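Local atomic coordinates of UPF0749 protein MT1873 (Mycobacterium tuberculosis, PDB entry 3GMG), a protein that is of unknown function and belongs to the UPF0749 (DUF881) family, this chain being the C-terminal part of a longer, probably membrane-associated protein. Residues G91-D96 against P102-L107; V82-V87 against A148-K153; A118-I121 against A125-G128. All blocks are in the same frame, centred on the assembly; numbering follows the deposited sequence.

Contact 1: G91-D96 against P102-L107; sequences GSLTVD and PPYSIL
Leu93 lays its CD1 methyl against the phenol end of Tyr104, the two side chains crossing at about a right angle. CD1 lies 3.7 Å from Tyr104 CZ, and Leu93 CG comes within 3.4 Å of the Tyr104 OH. Leucine suits this buried place, since its branched end meets the ring here and its side chain also packs on Pro51 and Met54 of helix 51-63. Tyr104 has its CG anti to the carbonyl carbon (chi1 -49°), and its ring reaches from strand 104-109 of the five-stranded antiparallel sheet toward the small sheet that holds strand 92-95. Pro102 CA, just before a cis peptide bond, sits 3.8 Å above the plane of the Tyr104 ring, over its centre. Beside it, Pro102 CD packs 3.6 Å from Gly91 CA; with phi at 87°, Gly91 has a backbone in which a CB would run into the preceding carbonyl oxygen. The polar link is made by a water that lies in the plane of the Tyr104 ring and accepts from Tyr104 OH at 2.7 Å and from Gly91 N at 2.9 Å. The chemistry implies a tyrosine that is apolar along its ring, while its hydroxyl hydrogen is spent on a water shared with a turn.

Contact 2: V82-V87 against A148-K153; sequences VDTWVV and ALRQPK
Asp83 and Arg150 form a salt bridge in which two guanidinium nitrogens converge on a single carboxylate oxygen. Arg150 NH1 donates a hydrogen to Asp83 OD1 at 2.6 Å, and Arg150 NH2 reaches the same OD1 at 2.8 Å. Sharing one acceptor bends both bonds, to N-H...O angles of 142° and 132°. OD1 lies near the guanidinium plane, at its end, but the carboxylate is turned almost perpendicular to that plane, 87° away. NH1 meets OD1 nearly in line with its C-O bond, whereas NH2 comes from above the carboxylate plane. This differs from the paired, coplanar bridge in which each oxygen takes its own nitrogen.

The torsions bring the groups together. Asp83 CG sits between the backbone N and the carbonyl carbon, and the long arginine chain bends at chi3 before its charged end reaches the aspartate. Such length suits Arg150, because the nearest backbones remain far apart: Thr84 CA and Arg150 CA are separated by 9.7 Å.

The bridge thus joins the approach to strand 86-87, an outer strand of the small three-stranded antiparallel sheet, to the irregular chain that follows strand 143-146. Thr84 OG1 lies 3.7 Å from Arg150 NH2, but its stronger partner is Asp96 OD2, to which it is hydrogen-bonded. Asp96 OD2 also makes a long, weak ion pair with Arg150 NH2, so the positive charge of Arg150 is balanced by the carboxylate of Asp83 and, weakly, by that of Asp96.

Outward, Arg150 packs on Arg79 of strand 77-79. Leu27 of the second subunit touches both Asp83 and Arg150, while Leu24 of that subunit packs on Pro152, placing the salt bridge beside the subunit interface.

Contact 3: A118-I121 against A125-G128; sequences AMNI and AQDG
Gln126 reaches back from the first turn of helix 125-131 to the C-terminal end of helix 112-119, making a polar, partly water-mediated contact across the short loop between the two helices. Its side-chain NE2 donates to Met119 O at 3.0 Å and to Asn120 OD1 at 3.1 Å, so one amide nitrogen serves two acceptors. The glutamine has CG anti to its own backbone nitrogen (chi1 -178°) and an extended chain beyond, which carries the amide to the neighbouring helix end. Met119 O lies in the plane of the Gln126 amide, but NE2 stands well above the plane of that carbonyl, 59° out of it. The bond to Asn120 meets its acceptor closer to the plane, with a tilt of 24°; the two side chains lie alongside each other, pointing the same way. Asn120, the first residue to leave helical backbone angles, points its CB away from 125-128, but its torsions bring the amide round to face NE2; asparagine suits the place by offering a carbonyl oxygen on a short chain.

Two waters extend the network. One donates to Met119 O at 2.8 Å and accepts from Gln126 N at 2.9 Å; the other connects Ile121 O with Asp127 N. Beneath this polar layer, Met119 is buried, its flexible apolar chain packing on Leu61 of helix 51-63 and on Met136 and Val138 of strand 135-141. Small Ala125 packs on Asp56 and Val57 of helix 51-63, and Glu60 OE2 accepts from its N. The chemistry implies that glutamine amide and water together satisfy Met119 O, while waters serve Gln126 N and Asp127 N.

From the N terminus, the chain first enters contact 2 at 82-87, which does not close until 148-153; contacts 1 and 3 both fall within this long span. Contact 1 closes a short loop between 91-96 and 102-107, joining the three-stranded sheet to the five-stranded one. The chain leaves strand 104-109 for helix 112-119, and contact 3 closes a tighter loop at the turn into helix 125-131. Contacts 1 and 3 are thus in series and do not cross. Contacts 1 and 2 touch through neighbouring strands 86-87 and 92-95, whereas contacts 2 and 3 lie on opposite sides of the chain's centre, their own centres about 23 Å apart.

Contact 1: G91-D96 against P102-L107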
ATOM      1  N   GLY A  91     -15.592 -16.354  -9.476  1.00 21.05           N
ATOM      2  CA  GLY A  91     -16.488 -15.903 -10.540  1.00 20.99           C
ATOM      3  C   GLY A  91     -16.883 -14.434 -10.491  1.00 21.04           C
ATOM      4  O   GLY A  91     -17.388 -13.902 -11.481  1.00 21.09           O
ATOM      5  N   SER A  92     -16.648 -13.766  -9.363  1.00 20.72           N
ATOM      6  CA  SER A  92     -17.040 -12.371  -9.188  1.00 21.13           C
ATOM      7  C   SER A  92     -16.118 -11.690  -8.169  1.00 21.08           C
ATOM      8  O   SER A  92     -16.425 -11.585  -6.979  1.00 21.17           O
ATOM      9  CB  SER A  92     -18.532 -12.281  -8.776  1.00 21.19           C
ATOM     10  OG  SER A  92     -18.926 -10.932  -8.591  1.00 25.16           O
ATOM     11  N   LEU A  93     -14.953 -11.249  -8.651  1.00 20.67           N
ATOM     12  CA  LEU A  93     -13.955 -10.585  -7.822  1.00 20.42           C
ATOM     13  C   LEU A  93     -14.068  -9.072  -7.984  1.00 20.89           C
ATOM     14  O   LEU A  93     -14.011  -8.566  -9.116  1.00 22.35           O
ATOM     15  CB  LEU A  93     -12.548 -11.020  -8.249  1.00 20.06           C
ATOM     16  CG  LEU A  93     -12.210 -12.503  -8.163  1.00 19.81           C
ATOM     17  CD1 LEU A  93     -10.768 -12.733  -8.586  1.00 19.01           C
ATOM     18  CD2 LEU A  93     -12.415 -13.061  -6.767  1.00 19.43           C
ATOM     19  N   THR A  94     -14.216  -8.344  -6.881  1.00 20.90           N
ATOM     20  CA  THR A  94     -14.264  -6.890  -6.923  1.00 21.20           C
ATOM     21  C   THR A  94     -12.865  -6.373  -6.607  1.00 21.16           C
ATOM     22  O   THR A  94     -12.338  -6.590  -5.515  1.00 21.17           O
ATOM     23  CB  THR A  94     -15.307  -6.303  -5.928  1.00 21.57           C
ATOM     24  OG1 THR A  94     -16.589  -6.877  -6.207  1.00 23.93           O
ATOM     25  CG2 THR A  94     -15.400  -4.793  -6.055  1.00 22.85           C
ATOM     26  N   VAL A  95     -12.262  -5.710  -7.589  1.00 20.76           N
ATOM     27  CA  VAL A  95     -10.939  -5.113  -7.443  1.00 20.31           C
ATOM     28  C   VAL A  95     -11.091  -3.595  -7.517  1.00 20.63           C
ATOM     29  O   VAL A  95     -11.491  -3.058  -8.554  1.00 20.21           O
ATOM     30  CB  VAL A  95      -9.972  -5.598  -8.553  1.00 20.19           C
ATOM     31  CG1 VAL A  95      -8.560  -5.101  -8.270  1.00 20.05           C
ATOM     32  CG2 VAL A  95      -9.978  -7.135  -8.667  1.00 19.85           C
ATOM     33  N   ASP A  96     -10.822  -2.902  -6.413  1.00 21.37           N
ATOM     34  CA  ASP A  96     -10.983  -1.442  -6.345  1.00 22.52           C
ATOM     35  C   ASP A  96     -12.328  -0.963  -6.937  1.00 23.39           C
ATOM     36  O   ASP A  96     -12.381  -0.084  -7.793  1.00 23.57           O
ATOM     37  CB  ASP A  96      -9.789  -0.758  -7.022  1.00 22.51           C
ATOM     38  CG  ASP A  96      -8.484  -1.020  -6.293  1.00 23.16           C
ATOM     39  OD1 ASP A  96      -8.522  -1.523  -5.150  1.00 25.28           O
ATOM     40  OD2 ASP A  96      -7.414  -0.726  -6.864  1.00 23.14           O
ATOM     41  N   PRO A 102     -14.112 -14.250 -14.636  1.00 16.37           N
ATOM     42  CA  PRO A 102     -13.092 -14.894 -15.468  1.00 16.36           C
ATOM     43  C   PRO A 102     -13.553 -15.145 -16.909  1.00 16.38           C
ATOM     44  O   PRO A 102     -14.778 -15.203 -17.174  1.00 17.40           O
ATOM     45  CB  PRO A 102     -12.799 -16.209 -14.741  1.00 17.04           C
ATOM     46  CG  PRO A 102     -14.066 -16.475 -13.973  1.00 16.21           C
ATOM     47  CD  PRO A 102     -14.646 -15.155 -13.600  1.00 16.60           C
ATOM     48  N   PRO A 103     -12.609 -15.305 -17.846  1.00 15.84           N
ATOM     49  CA  PRO A 103     -11.157 -15.343 -17.599  1.00 14.85           C
ATOM     50  C   PRO A 103     -10.566 -13.969 -17.316  1.00 14.33           C
ATOM     51  O   PRO A 103     -11.133 -12.953 -17.704  1.00 13.90           O
ATOM     52  CB  PRO A 103     -10.591 -15.934 -18.894  1.00 15.35           C
ATOM     53  CG  PRO A 103     -11.593 -15.584 -19.943  1.00 16.08           C
ATOM     54  CD  PRO A 103     -12.931 -15.590 -19.255  1.00 16.37           C
ATOM     55  N   TYR A 104      -9.443 -13.970 -16.603  1.00 12.64           N
ATOM     56  CA  TYR A 104      -8.744 -12.740 -16.253  1.00 12.06           C
ATOM     57  C   TYR A 104      -7.450 -12.619 -17.052  1.00 12.13           C
ATOM     58  O   TYR A 104      -6.842 -13.625 -17.411  1.00 12.62           O
ATOM     59  CB  TYR A 104      -8.389 -12.724 -14.756  1.00 12.37           C
ATOM     60  CG  TYR A 104      -9.538 -13.066 -13.806  1.00 12.24           C
ATOM     61  CD1 TYR A 104      -9.538 -14.245 -13.075  1.00 14.12           C
ATOM     62  CD2 TYR A 104     -10.587 -12.187 -13.621  1.00 14.60           C
ATOM     63  CE1 TYR A 104     -10.580 -14.553 -12.206  1.00 14.82           C
ATOM     64  CE2 TYR A 104     -11.625 -12.479 -12.763  1.00 15.63           C
ATOM     65  CZ  TYR A 104     -11.627 -13.651 -12.074  1.00 15.59           C
ATOM     66  OH  TYR A 104     -12.673 -13.913 -11.200  1.00 16.92           O
ATOM     67  N   SER A 105      -7.027 -11.381 -17.275  1.00 12.49           N
ATOM     68  CA  SER A 105      -5.727 -11.093 -17.912  1.00 13.88           C
ATOM     69  C   SER A 105      -5.007 -10.109 -17.019  1.00 13.77           C
ATOM     70  O   SER A 105      -5.570  -9.081 -16.651  1.00 16.14           O
ATOM     71  CB  SER A 105      -5.945 -10.485 -19.308  1.00 14.78           C
ATOM     72  OG  SER A 105      -4.747 -10.486 -20.083  1.00 20.06           O
ATOM     73  N   ILE A 106      -3.775 -10.427 -16.642  1.00 11.81           N
ATOM     74  CA  ILE A 106      -2.981  -9.523 -15.818  1.00 11.25           C
ATOM     75  C   ILE A 106      -1.774  -9.101 -16.624  1.00 10.46           C
ATOM     76  O   ILE A 106      -1.044  -9.950 -17.118  1.00 11.99           O
ATOM     77  CB  ILE A 106      -2.546 -10.153 -14.481  1.00 11.29           C
ATOM     78  CG1 ILE A 106      -3.777 -10.643 -13.694  1.00 12.46           C
ATOM     79  CG2 ILE A 106      -1.731  -9.154 -13.664  1.00 13.08           C
ATOM     80  CD1 ILE A 106      -4.103 -12.116 -13.904  1.00 16.26           C
ATOM     81  N   LEU A 107      -1.587  -7.798 -16.759  1.00 10.17           N
ATOM     82  CA  LEU A 107      -0.450  -7.217 -17.488  1.00 10.22           C
ATOM     83  C   LEU A 107       0.506  -6.650 -16.469  1.00 10.54           C
ATOM     84  O   LEU A 107       0.095  -5.975 -15.540  1.00 11.01           O
ATOM     85  CB  LEU A 107      -0.914  -6.100 -18.409  1.00 10.92           C
ATOM     86  CG  LEU A 107      -2.027  -6.443 -19.396  1.00 13.14           C
ATOM     87  CD1 LEU A 107      -2.541  -5.191 -20.069  1.00 15.33           C
ATOM     88  CD2 LEU A 107      -1.481  -7.382 -20.463  1.00 15.92           C
TER
HETATM   89  O   HOH W   1     -12.731 -16.289 -10.004  1.00 16.79           O

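Contact 2: V82-V87 against A148-K153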
ATOM      1  N   VAL A  82      -0.838   0.703  -4.649  1.00 18.34           N
ATOM      2  CA  VAL A  82      -0.354   0.202  -3.365  1.00 19.17           C
ATOM      3  C   VAL A  82      -1.496  -0.195  -2.424  1.00 19.46           C
ATOM      4  O   VAL A  82      -1.376  -1.163  -1.682  1.00 19.34           O
ATOM      5  CB  VAL A  82       0.601   1.226  -2.698  1.00 19.68           C
ATOM      6  CG1 VAL A  82      -0.127   2.539  -2.408  1.00 20.38           C
ATOM      7  CG2 VAL A  82       1.212   0.630  -1.432  1.00 20.77           C
ATOM      8  N   ASP A  83      -2.624   0.508  -2.519  1.00 19.39           N
ATOM      9  CA  ASP A  83      -3.790   0.229  -1.684  1.00 20.34           C
ATOM     10  C   ASP A  83      -4.873  -0.576  -2.381  1.00 20.24           C
ATOM     11  O   ASP A  83      -5.989  -0.676  -1.878  1.00 21.27           O
ATOM     12  CB  ASP A  83      -4.384   1.538  -1.109  1.00 20.31           C
ATOM     13  CG  ASP A  83      -4.906   2.505  -2.180  1.00 23.78           C
ATOM     14  OD1 ASP A  83      -4.511   2.429  -3.360  1.00 23.61           O
ATOM     15  OD2 ASP A  83      -5.724   3.393  -1.829  1.00 27.28           O
ATOM     16  N   THR A  84      -4.550  -1.175  -3.530  1.00 19.97           N
ATOM     17  CA  THR A  84      -5.513  -2.012  -4.222  1.00 20.30           C
ATOM     18  C   THR A  84      -5.960  -3.159  -3.333  1.00 21.13           C
ATOM     19  O   THR A  84      -5.144  -3.782  -2.664  1.00 22.12           O
ATOM     20  CB  THR A  84      -4.929  -2.562  -5.537  1.00 19.51           C
ATOM     21  OG1 THR A  84      -4.913  -1.509  -6.505  1.00 18.29           O
ATOM     22  CG2 THR A  84      -5.769  -3.728  -6.063  1.00 19.29           C
ATOM     23  N   TRP A  85      -7.266  -3.405  -3.327  1.00 22.08           N
ATOM     24  CA  TRP A  85      -7.859  -4.492  -2.550  1.00 23.08           C
ATOM     25  C   TRP A  85      -8.667  -5.381  -3.468  1.00 22.13           C
ATOM     26  O   TRP A  85      -9.150  -4.929  -4.506  1.00 21.38           O
ATOM     27  CB  TRP A  85      -8.753  -3.957  -1.411  1.00 23.82           C
ATOM     28  CG  TRP A  85      -9.736  -2.859  -1.801  1.00 26.39           C
ATOM     29  CD1 TRP A  85      -9.565  -1.512  -1.629  1.00 28.76           C
ATOM     30  CD2 TRP A  85     -11.034  -3.018  -2.407  1.00 27.76           C
ATOM     31  NE1 TRP A  85     -10.661  -0.824  -2.095  1.00 30.11           N
ATOM     32  CE2 TRP A  85     -11.576  -1.722  -2.579  1.00 29.40           C
ATOM     33  CE3 TRP A  85     -11.785  -4.126  -2.822  1.00 28.80           C
ATOM     34  CZ2 TRP A  85     -12.837  -1.506  -3.149  1.00 30.22           C
ATOM     35  CZ3 TRP A  85     -13.035  -3.911  -3.401  1.00 29.12           C
ATOM     36  CH2 TRP A  85     -13.550  -2.610  -3.546  1.00 29.69           C
ATOM     37  N   VAL A  86      -8.795  -6.643  -3.079  1.00 21.84           N
ATOM     38  CA  VAL A  86      -9.621  -7.602  -3.806  1.00 21.44           C
ATOM     39  C   VAL A  86     -10.559  -8.291  -2.820  1.00 21.78           C
ATOM     40  O   VAL A  86     -10.112  -8.850  -1.818  1.00 22.04           O
ATOM     41  CB  VAL A  86      -8.766  -8.673  -4.513  1.00 21.26           C
ATOM     42  CG1 VAL A  86      -9.645  -9.563  -5.395  1.00 21.54           C
ATOM     43  CG2 VAL A  86      -7.642  -8.019  -5.329  1.00 21.41           C
ATOM     44  N   VAL A  87     -11.850  -8.250  -3.124  1.00 22.14           N
ATOM     45  CA  VAL A  87     -12.853  -8.971  -2.326  1.00 22.94           C
ATOM     46  C   VAL A  87     -13.760  -9.743  -3.271  1.00 23.36           C
ATOM     47  O   VAL A  87     -13.585  -9.704  -4.490  1.00 23.50           O
ATOM     48  CB  VAL A  87     -13.689  -8.017  -1.431  1.00 23.13           C
ATOM     49  CG1 VAL A  87     -12.793  -7.243  -0.479  1.00 23.75           C
ATOM     50  CG2 VAL A  87     -14.532  -7.076  -2.270  1.00 23.60           C
ATOM     51  N   ALA A 148      -4.702   1.582 -18.141  1.00 15.09           N
ATOM     52  CA  ALA A 148      -5.682   1.925 -17.131  1.00 15.22           C
ATOM     53  C   ALA A 148      -5.062   2.894 -16.135  1.00 15.90           C
ATOM     54  O   ALA A 148      -3.890   2.785 -15.834  1.00 14.46           O
ATOM     55  CB  ALA A 148      -6.174   0.652 -16.408  1.00 15.30           C
ATOM     56  N   LEU A 149      -5.876   3.807 -15.605  1.00 17.31           N
ATOM     57  CA  LEU A 149      -5.432   4.809 -14.653  1.00 18.24           C
ATOM     58  C   LEU A 149      -6.128   4.637 -13.313  1.00 19.30           C
ATOM     59  O   LEU A 149      -7.262   4.163 -13.239  1.00 19.51           O
ATOM     60  CB  LEU A 149      -5.718   6.218 -15.190  1.00 18.96           C
ATOM     61  CG  LEU A 149      -5.207   6.522 -16.597  1.00 19.31           C
ATOM     62  CD1 LEU A 149      -5.587   7.959 -16.975  1.00 21.52           C
ATOM     63  CD2 LEU A 149      -3.700   6.296 -16.736  1.00 19.60           C
ATOM     64  N   ARG A 150      -5.441   5.026 -12.242  1.00 20.90           N
ATOM     65  CA  ARG A 150      -6.057   5.009 -10.921  1.00 23.18           C
ATOM     66  C   ARG A 150      -6.937   6.228 -10.716  1.00 25.35           C
ATOM     67  O   ARG A 150      -6.658   7.297 -11.259  1.00 25.69           O
ATOM     68  CB  ARG A 150      -4.995   4.955  -9.839  1.00 23.61           C
ATOM     69  CG  ARG A 150      -4.214   3.673  -9.872  1.00 24.45           C
ATOM     70  CD  ARG A 150      -3.711   3.333  -8.504  1.00 26.39           C
ATOM     71  NE  ARG A 150      -4.735   2.652  -7.715  1.00 26.70           N
ATOM     72  CZ  ARG A 150      -4.798   2.657  -6.389  1.00 27.89           C
ATOM     73  NH1 ARG A 150      -3.912   3.351  -5.668  1.00 28.48           N
ATOM     74  NH2 ARG A 150      -5.773   1.984  -5.783  1.00 26.47           N
ATOM     75  N   GLN A 151      -7.990   6.031  -9.922  1.00 27.71           N
ATOM     76  CA  GLN A 151      -8.980   7.053  -9.630  1.00 29.89           C
ATOM     77  C   GLN A 151      -8.934   7.383  -8.131  1.00 30.43           C
ATOM     78  O   GLN A 151      -9.519   6.666  -7.324  1.00 31.33           O
ATOM     79  CB  GLN A 151     -10.371   6.544 -10.027  1.00 30.56           C
ATOM     80  CG  GLN A 151     -10.507   6.177 -11.510  1.00 33.53           C
ATOM     81  CD  GLN A 151     -10.223   7.354 -12.442  1.00 36.82           C
ATOM     82  OE1 GLN A 151      -9.458   7.233 -13.404  1.00 40.50           O
ATOM     83  NE2 GLN A 151     -10.842   8.498 -12.158  1.00 39.82           N
ATOM     84  N   PRO A 152      -8.249   8.475  -7.755  1.00 31.41           N
ATOM     85  CA  PRO A 152      -8.047   8.801  -6.341  1.00 31.61           C
ATOM     86  C   PRO A 152      -9.307   9.335  -5.659  1.00 31.48           C
ATOM     87  O   PRO A 152     -10.134   9.960  -6.318  1.00 32.01           O
ATOM     88  CB  PRO A 152      -7.010   9.917  -6.404  1.00 31.99           C
ATOM     89  CG  PRO A 152      -7.347  10.637  -7.655  1.00 31.76           C
ATOM     90  CD  PRO A 152      -7.796   9.573  -8.629  1.00 31.50           C
ATOM     91  N   LYS A 153      -9.447   9.080  -4.359  1.00 30.63           N
ATOM     92  CA  LYS A 153     -10.492   9.726  -3.559  1.00 29.82           C
ATOM     93  C   LYS A 153     -10.027  11.146  -3.240  1.00 28.44           C
ATOM     94  O   LYS A 153      -8.833  11.409  -3.182  1.00 29.00           O
ATOM     95  CB  LYS A 153     -10.781   8.932  -2.283  1.00 30.00           C
TER

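Contact 3: A118-I121 against A125-G128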
ATOM      1  N   ALA A 118       8.619 -15.856 -11.068  1.00 13.89           N
ATOM      2  CA  ALA A 118       7.768 -15.682  -9.898  1.00 13.58           C
ATOM      3  C   ALA A 118       6.499 -16.488 -10.050  1.00 13.76           C
ATOM      4  O   ALA A 118       6.045 -17.142  -9.111  1.00 13.87           O
ATOM      5  CB  ALA A 118       7.449 -14.209  -9.640  1.00 14.32           C
ATOM      6  N   MET A 119       5.909 -16.433 -11.245  1.00 14.36           N
ATOM      7  CA  MET A 119       4.680 -17.192 -11.470  1.00 14.64           C
ATOM      8  C   MET A 119       4.860 -18.691 -11.316  1.00 15.61           C
ATOM      9  O   MET A 119       3.919 -19.375 -10.947  1.00 15.28           O
ATOM     10  CB  MET A 119       4.067 -16.872 -12.841  1.00 14.99           C
ATOM     11  CG  MET A 119       3.454 -15.486 -12.981  1.00 14.91           C
ATOM     12  SD  MET A 119       2.090 -15.045 -11.857  1.00 13.21           S
ATOM     13  CE  MET A 119       3.114 -14.156 -10.749  1.00 11.19           C
ATOM     14  N   ASN A 120       6.065 -19.195 -11.572  1.00 16.31           N
ATOM     15  CA  ASN A 120       6.339 -20.625 -11.499  1.00 18.02           C
ATOM     16  C   ASN A 120       6.848 -21.141 -10.146  1.00 18.18           C
ATOM     17  O   ASN A 120       7.154 -22.316 -10.022  1.00 19.60           O
ATOM     18  CB  ASN A 120       7.308 -20.999 -12.622  1.00 18.87           C
ATOM     19  CG  ASN A 120       6.661 -20.883 -13.991  1.00 22.17           C
ATOM     20  OD1 ASN A 120       5.486 -21.227 -14.162  1.00 24.29           O
ATOM     21  ND2 ASN A 120       7.411 -20.375 -14.969  1.00 26.08           N
ATOM     22  N   ILE A 121       6.871 -20.301  -9.126  1.00 18.42           N
ATOM     23  CA  ILE A 121       7.350 -20.736  -7.813  1.00 19.34           C
ATOM     24  C   ILE A 121       6.252 -21.598  -7.189  1.00 20.63           C
ATOM     25  O   ILE A 121       5.086 -21.182  -7.137  1.00 19.80           O
ATOM     26  CB  ILE A 121       7.666 -19.544  -6.916  1.00 19.02           C
ATOM     27  CG1 ILE A 121       8.838 -18.749  -7.482  1.00 19.62           C
ATOM     28  CG2 ILE A 121       8.014 -19.994  -5.490  1.00 20.10           C
ATOM     29  CD1 ILE A 121       9.066 -17.446  -6.751  1.00 20.59           C
ATOM     30  N   ALA A 125       0.272 -18.490  -6.271  1.00 21.30           N
ATOM     31  CA  ALA A 125      -0.953 -18.222  -7.010  1.00 20.23           C
ATOM     32  C   ALA A 125      -1.219 -19.253  -8.093  1.00 19.28           C
ATOM     33  O   ALA A 125      -2.360 -19.700  -8.255  1.00 18.83           O
ATOM     34  CB  ALA A 125      -0.911 -16.830  -7.626  1.00 20.62           C
ATOM     35  N   GLN A 126      -0.200 -19.642  -8.853  1.00 17.49           N
ATOM     36  CA  GLN A 126      -0.437 -20.587  -9.949  1.00 17.34           C
ATOM     37  C   GLN A 126      -0.885 -21.932  -9.407  1.00 17.71           C
ATOM     38  O   GLN A 126      -1.782 -22.563  -9.978  1.00 17.45           O
ATOM     39  CB  GLN A 126       0.770 -20.767 -10.874  1.00 16.87           C
ATOM     40  CG  GLN A 126       0.452 -21.728 -12.015  1.00 16.79           C
ATOM     41  CD  GLN A 126       1.440 -21.756 -13.150  1.00 17.26           C
ATOM     42  OE1 GLN A 126       1.163 -22.389 -14.164  1.00 17.86           O
ATOM     43  NE2 GLN A 126       2.607 -21.081 -13.012  1.00 15.83           N
ATOM     44  N   ASP A 127      -0.267 -22.386  -8.324  1.00 18.27           N
ATOM     45  CA  ASP A 127      -0.710 -23.638  -7.713  1.00 18.08           C
ATOM     46  C   ASP A 127      -2.130 -23.525  -7.187  1.00 18.26           C
ATOM     47  O   ASP A 127      -2.902 -24.498  -7.281  1.00 18.96           O
ATOM     48  CB  ASP A 127       0.269 -24.097  -6.629  1.00 19.03           C
ATOM     49  CG  ASP A 127       1.458 -24.832  -7.204  1.00 19.90           C
ATOM     50  OD1 ASP A 127       1.452 -25.186  -8.401  1.00 24.74           O
ATOM     51  OD2 ASP A 127       2.412 -25.087  -6.440  1.00 25.76           O
ATOM     52  N   GLY A 128      -2.499 -22.346  -6.685  1.00 17.76           N
ATOM     53  CA  GLY A 128      -3.880 -22.085  -6.257  1.00 18.14           C
ATOM     54  C   GLY A 128      -4.875 -22.138  -7.399  1.00 18.92           C
ATOM     55  O   GLY A 128      -6.015 -22.601  -7.241  1.00 20.03           O
TER
HETATM   56  O   HOH W   2       2.463 -18.624  -8.712  1.00 18.38           O
HETATM   57  O   HOH W   3       2.373 -21.221  -7.460  1.00 18.38           O